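PDB 3VAS: putative adenosine kinase from Schistosoma mansoni, which probably phosphorylates adenosine at the expense of ATP, forming AMP, as expected of an adenosine kinase of the ribokinase-like pfkB family. Local coordinates for residues H202-E207 / I231-I236; S242-Y247 / H259-Y264. All blocks are in the same frame, centred on the assembly; numbering follows the deposited sequence.

Contact 1 of 2, residues H202-E207 / I231-I236; sequences HSLENE and ISYSNI
In the ribokinase-like alpha/beta fold, S203 and L204, near the C-terminal end of helix 189-205, pack against Y233 and N235 in the loop that leads into strand 236-240. A Schellman motif closes the helix: E207 takes up positive phi, its N bonds to L204 O (3.2 Å), and K208 N reaches back to S203 O. Facing it, a type I beta turn from I231 to S234 bends the chain toward the strand.

The apolar half of the contact is L204 against Y233. CG of L204 lies anti to the backbone N (chi1 -162°), which carries the leucine branches toward the loop, where CD2 sits 3.8 Å from Y233 CD2. L204 CB approaches the same ring atom at the edge, in the ring plane. Leucine suits a buried helix face; the tyrosine, partly exposed, also touches L197, A200 and K201 of the same helix.

The polar half is bridged by a water: the short hydroxyl of S203 stops with its OG 4.4 Å from N235 OD1, too far for a direct bond, and the water bonded to both spans the gap. N235 OD1 also accepts from F210 N of strand 209-213, so the asparagine joins loop, strand and water. The water has more acceptors around it than protons to give, so its bonds are probably shared: it lies 2.7 Å from S203 OG, 2.8 Å from N235 OD1 and 3.0 Å from Y233 O.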
ATOM      1  N   HIS A 202      -5.357 -16.336  10.014  1.00 28.82           N
ATOM      2  CA  HIS A 202      -4.491 -17.449   9.636  1.00 29.52           C
ATOM      3  C   HIS A 202      -3.038 -17.154  10.007  1.00 28.71           C
ATOM      4  O   HIS A 202      -2.339 -18.018  10.536  1.00 31.28           O
ATOM      5  CB  HIS A 202      -4.604 -17.744   8.139  1.00 28.84           C
ATOM      6  CG  HIS A 202      -3.558 -18.688   7.631  1.00 29.93           C
ATOM      7  ND1 HIS A 202      -3.715 -20.057   7.650  1.00 32.98           N
ATOM      8  CD2 HIS A 202      -2.334 -18.457   7.098  1.00 30.27           C
ATOM      9  CE1 HIS A 202      -2.635 -20.630   7.147  1.00 34.84           C
ATOM     10  NE2 HIS A 202      -1.782 -19.681   6.805  1.00 34.18           N
ATOM     11  N   SER A 203      -2.596 -15.931   9.733  1.00 26.35           N
ATOM     12  CA  SER A 203      -1.234 -15.514  10.059  1.00 32.34           C
ATOM     13  C   SER A 203      -0.946 -15.614  11.557  1.00 32.42           C
ATOM     14  O   SER A 203       0.029 -16.243  11.965  1.00 36.78           O
ATOM     15  CB  SER A 203      -0.968 -14.089   9.562  1.00 29.66           C
ATOM     16  OG  SER A 203       0.331 -13.644   9.934  1.00 28.34           O
ATOM     17  N   LEU A 204      -1.800 -15.003  12.372  1.00 29.62           N
ATOM     18  CA  LEU A 204      -1.591 -14.982  13.817  1.00 32.02           C
ATOM     19  C   LEU A 204      -1.603 -16.383  14.430  1.00 38.01           C
ATOM     20  O   LEU A 204      -0.763 -16.708  15.274  1.00 37.87           O
ATOM     21  CB  LEU A 204      -2.630 -14.101  14.511  1.00 28.66           C
ATOM     22  CG  LEU A 204      -2.238 -13.691  15.931  1.00 30.29           C
ATOM     23  CD1 LEU A 204      -1.035 -12.763  15.881  1.00 30.03           C
ATOM     24  CD2 LEU A 204      -3.397 -13.033  16.669  1.00 30.54           C
ATOM     25  N   GLU A 205      -2.551 -17.212  14.003  1.00 40.23           N
ATOM     26  CA  GLU A 205      -2.659 -18.564  14.540  1.00 43.59           C
ATOM     27  C   GLU A 205      -1.453 -19.420  14.152  1.00 39.73           C
ATOM     28  O   GLU A 205      -1.101 -20.358  14.861  1.00 42.03           O
ATOM     29  CB  GLU A 205      -3.975 -19.233  14.119  1.00 51.47           C
ATOM     30  CG  GLU A 205      -4.022 -19.713  12.677  1.00 61.15           C
ATOM     31  CD  GLU A 205      -5.353 -20.364  12.317  1.00 70.12           C
ATOM     32  OE1 GLU A 205      -5.360 -21.282  11.465  1.00 72.89           O
ATOM     33  OE2 GLU A 205      -6.391 -19.954  12.880  1.00 72.62           O
ATOM     34  N   ASN A 206      -0.809 -19.082  13.038  1.00 38.17           N
ATOM     35  CA  ASN A 206       0.368 -19.822  12.585  1.00 40.00           C
ATOM     36  C   ASN A 206       1.692 -19.106  12.849  1.00 39.39           C
ATOM     37  O   ASN A 206       2.742 -19.548  12.381  1.00 38.97           O
ATOM     38  CB  ASN A 206       0.244 -20.184  11.102  1.00 39.02           C
ATOM     39  CG  ASN A 206      -0.829 -21.224  10.849  1.00 38.90           C
ATOM     40  OD1 ASN A 206      -1.799 -20.974  10.136  1.00 38.31           O
ATOM     41  ND2 ASN A 206      -0.663 -22.398  11.445  1.00 39.68           N
ATOM     42  N   GLU A 207       1.629 -18.013  13.609  1.00 40.15           N
ATOM     43  CA  GLU A 207       2.813 -17.235  13.978  1.00 41.84           C
ATOM     44  C   GLU A 207       3.615 -16.766  12.769  1.00 40.32           C
ATOM     45  O   GLU A 207       4.843 -16.846  12.752  1.00 44.40           O
ATOM     46  CB  GLU A 207       3.707 -18.009  14.952  1.00 47.19           C
ATOM     47  CG  GLU A 207       3.241 -17.942  16.401  1.00 54.56           C
ATOM     48  CD  GLU A 207       3.201 -16.515  16.931  1.00 58.43           C
ATOM     49  OE1 GLU A 207       4.274 -15.875  17.003  1.00 60.10           O
ATOM     50  OE2 GLU A 207       2.098 -16.030  17.266  1.00 57.51           O
ATOM     51  N   ILE A 231      -4.927  -4.066  13.007  1.00 19.94           N
ATOM     52  CA  ILE A 231      -3.747  -3.836  13.831  1.00 22.38           C
ATOM     53  C   ILE A 231      -3.566  -4.970  14.841  1.00 28.39           C
ATOM     54  O   ILE A 231      -2.440  -5.405  15.100  1.00 29.39           O
ATOM     55  CB  ILE A 231      -3.804  -2.464  14.544  1.00 18.34           C
ATOM     56  CG1 ILE A 231      -3.695  -1.331  13.518  1.00 17.34           C
ATOM     57  CG2 ILE A 231      -2.693  -2.338  15.568  1.00 19.28           C
ATOM     58  CD1 ILE A 231      -3.789   0.056  14.120  1.00 17.42           C
ATOM     59  N   SER A 232      -4.676  -5.487  15.370  1.00 25.98           N
ATOM     60  CA  SER A 232      -4.599  -6.524  16.403  1.00 25.46           C
ATOM     61  C   SER A 232      -4.076  -7.875  15.887  1.00 23.74           C
ATOM     62  O   SER A 232      -3.783  -8.770  16.679  1.00 23.88           O
ATOM     63  CB  SER A 232      -5.933  -6.675  17.163  1.00 25.07           C
ATOM     64  OG  SER A 232      -6.910  -7.382  16.412  1.00 25.72           O
ATOM     65  N   TYR A 233      -3.944  -8.011  14.567  1.00 22.39           N
ATOM     66  CA  TYR A 233      -3.327  -9.202  13.976  1.00 23.46           C
ATOM     67  C   TYR A 233      -2.003  -8.866  13.285  1.00 26.72           C
ATOM     68  O   TYR A 233      -1.325  -9.751  12.760  1.00 30.08           O
ATOM     69  CB  TYR A 233      -4.264  -9.865  12.957  1.00 23.61           C
ATOM     70  CG  TYR A 233      -5.570 -10.377  13.530  1.00 25.15           C
ATOM     71  CD1 TYR A 233      -6.690  -9.557  13.597  1.00 23.54           C
ATOM     72  CD2 TYR A 233      -5.684 -11.682  13.993  1.00 26.55           C
ATOM     73  CE1 TYR A 233      -7.887 -10.018  14.115  1.00 26.53           C
ATOM     74  CE2 TYR A 233      -6.876 -12.154  14.514  1.00 29.64           C
ATOM     75  CZ  TYR A 233      -7.977 -11.316  14.573  1.00 30.09           C
ATOM     76  OH  TYR A 233      -9.167 -11.773  15.091  1.00 31.94           O
ATOM     77  N   SER A 234      -1.641  -7.586  13.279  1.00 24.42           N
ATOM     78  CA  SER A 234      -0.475  -7.134  12.527  1.00 22.41           C
ATOM     79  C   SER A 234       0.796  -7.167  13.362  1.00 25.04           C
ATOM     80  O   SER A 234       0.814  -6.688  14.493  1.00 25.22           O
ATOM     81  CB  SER A 234      -0.700  -5.720  11.994  1.00 22.53           C
ATOM     82  OG  SER A 234      -1.845  -5.668  11.164  1.00 23.18           O
ATOM     83  N   ASN A 235       1.856  -7.737  12.799  1.00 23.37           N
ATOM     84  CA  ASN A 235       3.161  -7.723  13.447  1.00 25.33           C
ATOM     85  C   ASN A 235       3.916  -6.442  13.131  1.00 24.96           C
ATOM     86  O   ASN A 235       4.752  -5.993  13.916  1.00 23.68           O
ATOM     87  CB  ASN A 235       3.983  -8.932  13.016  1.00 26.19           C
ATOM     88  CG  ASN A 235       3.236 -10.230  13.200  1.00 28.01           C
ATOM     89  OD1 ASN A 235       2.534 -10.690  12.293  1.00 24.02           O
ATOM     90  ND2 ASN A 235       3.368 -10.825  14.379  1.00 28.56           N
ATOM     91  N   ILE A 236       3.620  -5.862  11.970  1.00 19.89           N
ATOM     92  CA  ILE A 236       4.247  -4.614  11.543  1.00 20.80           C
ATOM     93  C   ILE A 236       3.194  -3.674  10.959  1.00 21.03           C
ATOM     94  O   ILE A 236       2.381  -4.086  10.130  1.00 18.57           O
ATOM     95  CB  ILE A 236       5.343  -4.861  10.477  1.00 20.64           C
ATOM     96  CG1 ILE A 236       6.380  -5.868  10.985  1.00 22.33           C
ATOM     97  CG2 ILE A 236       6.025  -3.554  10.081  1.00 19.66           C
ATOM     98  CD1 ILE A 236       7.513  -6.122  10.006  1.00 24.25           C
TER
HETATM   99  O   HOH W   1       0.255 -12.280  12.293  1.00 28.54           O

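Contact 2 of 2, residues S242-Y247 / H259-Y264; sequences SEAEAY and HATARY
T261 OG1 lies 3.0 Å from A244 O, a backbone carbonyl of the neighbouring helix, while T257 O, one turn earlier in its own helix, competes for the same proton. The bond between the helices is therefore not settled, and the hydroxyl may divide its time between the two carbonyls. Segments 242-247 and 259-264, on helices 241-250 and 257-267 of the ribokinase-like alpha/beta fold, cross at 78° with their axes 8.9 Å apart at closest. At the crossing A244 offers only a methyl, its CB 4.0 Å from T261 CG2.

The branched threonine serves two neighbours at once. With chi1 at -68°, OG1 is turned anti to the carbonyl carbon and CG2 anti to the backbone N, so the hydroxyl faces the A244 carbonyl while the methyl packs against Y247, 3.5 Å from its CD2. One turn along each helix the side chains of Y247 and Y264 cross at about a right angle, meeting rim to rim: Y264 CD2 lies in the plane of the Y247 ring at its edge, 3.7 Å from Y247 CE2. Conversely, Y247 OH lies at the edge of the Y264 ring, near its plane and 3.4 Å from Y264 CE2. That hydroxyl finds its hydrogen-bonding partner in D228 of helix 224-231. H251 stacks on the ring of Y247 and also meets that of Y264, joining the two tyrosines into a small aromatic cluster.

The chemistry implies a mainly apolar junction whose few buried hydroxyls are provided for: that of the threonine by the carbonyl of T257 or of A244, that of Y247 by a carboxylate, which would probably help fix the direction in which that ring points.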
ATOM      1  N   SER A 242       0.095  12.168   8.093  1.00 25.06           N
ATOM      2  CA  SER A 242      -1.324  12.513   8.012  1.00 27.89           C
ATOM      3  C   SER A 242      -2.232  11.378   8.498  1.00 29.32           C
ATOM      4  O   SER A 242      -3.287  11.627   9.079  1.00 29.25           O
ATOM      5  CB  SER A 242      -1.704  12.930   6.593  1.00 31.91           C
ATOM      6  OG  SER A 242      -1.461  11.882   5.673  1.00 36.98           O
ATOM      7  N   GLU A 243      -1.818  10.135   8.265  1.00 27.17           N
ATOM      8  CA  GLU A 243      -2.587   8.982   8.736  1.00 24.58           C
ATOM      9  C   GLU A 243      -2.506   8.846  10.255  1.00 21.94           C
ATOM     10  O   GLU A 243      -3.489   8.513  10.914  1.00 25.27           O
ATOM     11  CB  GLU A 243      -2.101   7.692   8.063  1.00 24.25           C
ATOM     12  CG  GLU A 243      -2.366   7.645   6.564  1.00 28.71           C
ATOM     13  CD  GLU A 243      -1.339   6.821   5.808  1.00 32.34           C
ATOM     14  OE1 GLU A 243      -0.568   6.085   6.459  1.00 31.89           O
ATOM     15  OE2 GLU A 243      -1.296   6.919   4.561  1.00 33.67           O
ATOM     16  N   ALA A 244      -1.322   9.092  10.800  1.00 19.74           N
ATOM     17  CA  ALA A 244      -1.123   9.045  12.238  1.00 23.79           C
ATOM     18  C   ALA A 244      -1.952  10.141  12.905  1.00 25.17           C
ATOM     19  O   ALA A 244      -2.571   9.918  13.946  1.00 25.26           O
ATOM     20  CB  ALA A 244       0.358   9.209  12.574  1.00 18.20           C
ATOM     21  N   GLU A 245      -1.971  11.316  12.283  1.00 26.00           N
ATOM     22  CA  GLU A 245      -2.730  12.455  12.792  1.00 32.48           C
ATOM     23  C   GLU A 245      -4.230  12.151  12.814  1.00 30.23           C
ATOM     24  O   GLU A 245      -4.906  12.398  13.809  1.00 32.33           O
ATOM     25  CB  GLU A 245      -2.463  13.698  11.943  1.00 40.99           C
ATOM     26  CG  GLU A 245      -2.631  15.009  12.689  1.00 52.65           C
ATOM     27  CD  GLU A 245      -1.331  15.502  13.299  1.00 60.42           C
ATOM     28  OE1 GLU A 245      -0.303  15.490  12.589  1.00 62.13           O
ATOM     29  OE2 GLU A 245      -1.337  15.900  14.484  1.00 64.19           O
ATOM     30  N   ALA A 246      -4.743  11.601  11.720  1.00 27.18           N
ATOM     31  CA  ALA A 246      -6.161  11.274  11.643  1.00 25.88           C
ATOM     32  C   ALA A 246      -6.509  10.145  12.608  1.00 27.05           C
ATOM     33  O   ALA A 246      -7.553  10.177  13.254  1.00 25.38           O
ATOM     34  CB  ALA A 246      -6.550  10.912  10.225  1.00 22.67           C
ATOM     35  N   TYR A 247      -5.626   9.154  12.709  1.00 25.04           N
ATOM     36  CA  TYR A 247      -5.821   8.048  13.641  1.00 19.53           C
ATOM     37  C   TYR A 247      -5.857   8.567  15.072  1.00 22.52           C
ATOM     38  O   TYR A 247      -6.727   8.189  15.869  1.00 22.93           O
ATOM     39  CB  TYR A 247      -4.692   7.026  13.496  1.00 18.61           C
ATOM     40  CG  TYR A 247      -4.838   5.799  14.373  1.00 21.42           C
ATOM     41  CD1 TYR A 247      -5.345   4.611  13.858  1.00 21.28           C
ATOM     42  CD2 TYR A 247      -4.458   5.822  15.710  1.00 22.73           C
ATOM     43  CE1 TYR A 247      -5.475   3.488  14.650  1.00 23.23           C
ATOM     44  CE2 TYR A 247      -4.593   4.700  16.513  1.00 25.51           C
ATOM     45  CZ  TYR A 247      -5.100   3.538  15.976  1.00 26.38           C
ATOM     46  OH  TYR A 247      -5.233   2.419  16.767  1.00 31.54           O
ATOM     47  N   HIS A 259       3.549  10.975  17.854  1.00 24.61           N
ATOM     48  CA  HIS A 259       4.242  10.095  18.793  1.00 28.11           C
ATOM     49  C   HIS A 259       3.255   9.243  19.593  1.00 30.91           C
ATOM     50  O   HIS A 259       3.456   8.039  19.759  1.00 31.52           O
ATOM     51  CB  HIS A 259       5.126  10.902  19.751  1.00 30.55           C
ATOM     52  CG  HIS A 259       6.371  11.444  19.117  1.00 36.59           C
ATOM     53  ND1 HIS A 259       7.629  10.974  19.428  1.00 39.75           N
ATOM     54  CD2 HIS A 259       6.549  12.411  18.186  1.00 38.24           C
ATOM     55  CE1 HIS A 259       8.531  11.633  18.721  1.00 39.00           C
ATOM     56  NE2 HIS A 259       7.903  12.512  17.960  1.00 40.64           N
ATOM     57  N   ALA A 260       2.192   9.872  20.086  1.00 31.16           N
ATOM     58  CA  ALA A 260       1.166   9.164  20.848  1.00 29.87           C
ATOM     59  C   ALA A 260       0.508   8.052  20.025  1.00 27.07           C
ATOM     60  O   ALA A 260       0.227   6.974  20.542  1.00 26.94           O
ATOM     61  CB  ALA A 260       0.114  10.138  21.371  1.00 26.79           C
ATOM     62  N   THR A 261       0.273   8.319  18.745  1.00 25.84           N
ATOM     63  CA  THR A 261      -0.321   7.324  17.857  1.00 25.87           C
ATOM     64  C   THR A 261       0.606   6.123  17.682  1.00 27.32           C
ATOM     65  O   THR A 261       0.161   4.974  17.713  1.00 25.62           O
ATOM     66  CB  THR A 261      -0.652   7.925  16.473  1.00 25.88           C
ATOM     67  OG1 THR A 261      -1.717   8.875  16.604  1.00 28.89           O
ATOM     68  CG2 THR A 261      -1.072   6.837  15.495  1.00 25.68           C
ATOM     69  N   ALA A 262       1.897   6.398  17.507  1.00 27.48           N
ATOM     70  CA  ALA A 262       2.887   5.339  17.333  1.00 25.87           C
ATOM     71  C   ALA A 262       2.913   4.430  18.557  1.00 26.01           C
ATOM     72  O   ALA A 262       2.922   3.206  18.434  1.00 25.77           O
ATOM     73  CB  ALA A 262       4.265   5.935  17.073  1.00 22.13           C
ATOM     74  N   ARG A 263       2.910   5.047  19.736  1.00 27.50           N
ATOM     75  CA  ARG A 263       2.879   4.328  21.006  1.00 28.46           C
ATOM     76  C   ARG A 263       1.584   3.528  21.156  1.00 28.01           C
ATOM     77  O   ARG A 263       1.603   2.353  21.527  1.00 27.30           O
ATOM     78  CB  ARG A 263       3.044   5.326  22.160  1.00 33.02           C
ATOM     79  CG  ARG A 263       2.821   4.775  23.567  1.00 36.36           C
ATOM     80  CD  ARG A 263       3.734   3.601  23.880  1.00 39.01           C
ATOM     81  NE  ARG A 263       5.115   3.835  23.482  1.00 42.50           N
ATOM     82  CZ  ARG A 263       5.910   2.901  22.968  1.00 41.03           C
ATOM     83  NH1 ARG A 263       5.460   1.666  22.787  1.00 37.60           N
ATOM     84  NH2 ARG A 263       7.155   3.205  22.632  1.00 42.18           N
ATOM     85  N   TYR A 264       0.464   4.172  20.853  1.00 27.34           N
ATOM     86  CA  TYR A 264      -0.845   3.542  20.986  1.00 28.84           C
ATOM     87  C   TYR A 264      -0.987   2.311  20.091  1.00 27.38           C
ATOM     88  O   TYR A 264      -1.434   1.258  20.542  1.00 29.27           O
ATOM     89  CB  TYR A 264      -1.950   4.553  20.676  1.00 29.03           C
ATOM     90  CG  TYR A 264      -3.352   4.036  20.903  1.00 28.92           C
ATOM     91  CD1 TYR A 264      -3.998   4.236  22.119  1.00 31.45           C
ATOM     92  CD2 TYR A 264      -4.035   3.362  19.896  1.00 25.68           C
ATOM     93  CE1 TYR A 264      -5.290   3.772  22.327  1.00 33.70           C
ATOM     94  CE2 TYR A 264      -5.320   2.892  20.095  1.00 29.35           C
ATOM     95  CZ  TYR A 264      -5.945   3.103  21.310  1.00 33.46           C
ATOM     96  OH  TYR A 264      -7.224   2.636  21.507  1.00 35.34           O
TER

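Contact 1 is partly buried, contact 2 more fully so, and their centres lie about 21 Å apart. They follow one another in the chain: segment 231-236 of contact 1 runs into strand 236-240, whose far end leads into helix 241-250 of contact 2. Contact 1 joins a helix end to a loop and fills its polar gap with water, whereas contact 2 crosses two continuous helices and relies mainly on methyl groups and aromatic rings, with a threonine and a tyrosine hydroxyl among them. Helix 224-231 links them in space as well: I231 CD1, at its end, packs 3.8 Å from Y247 OH.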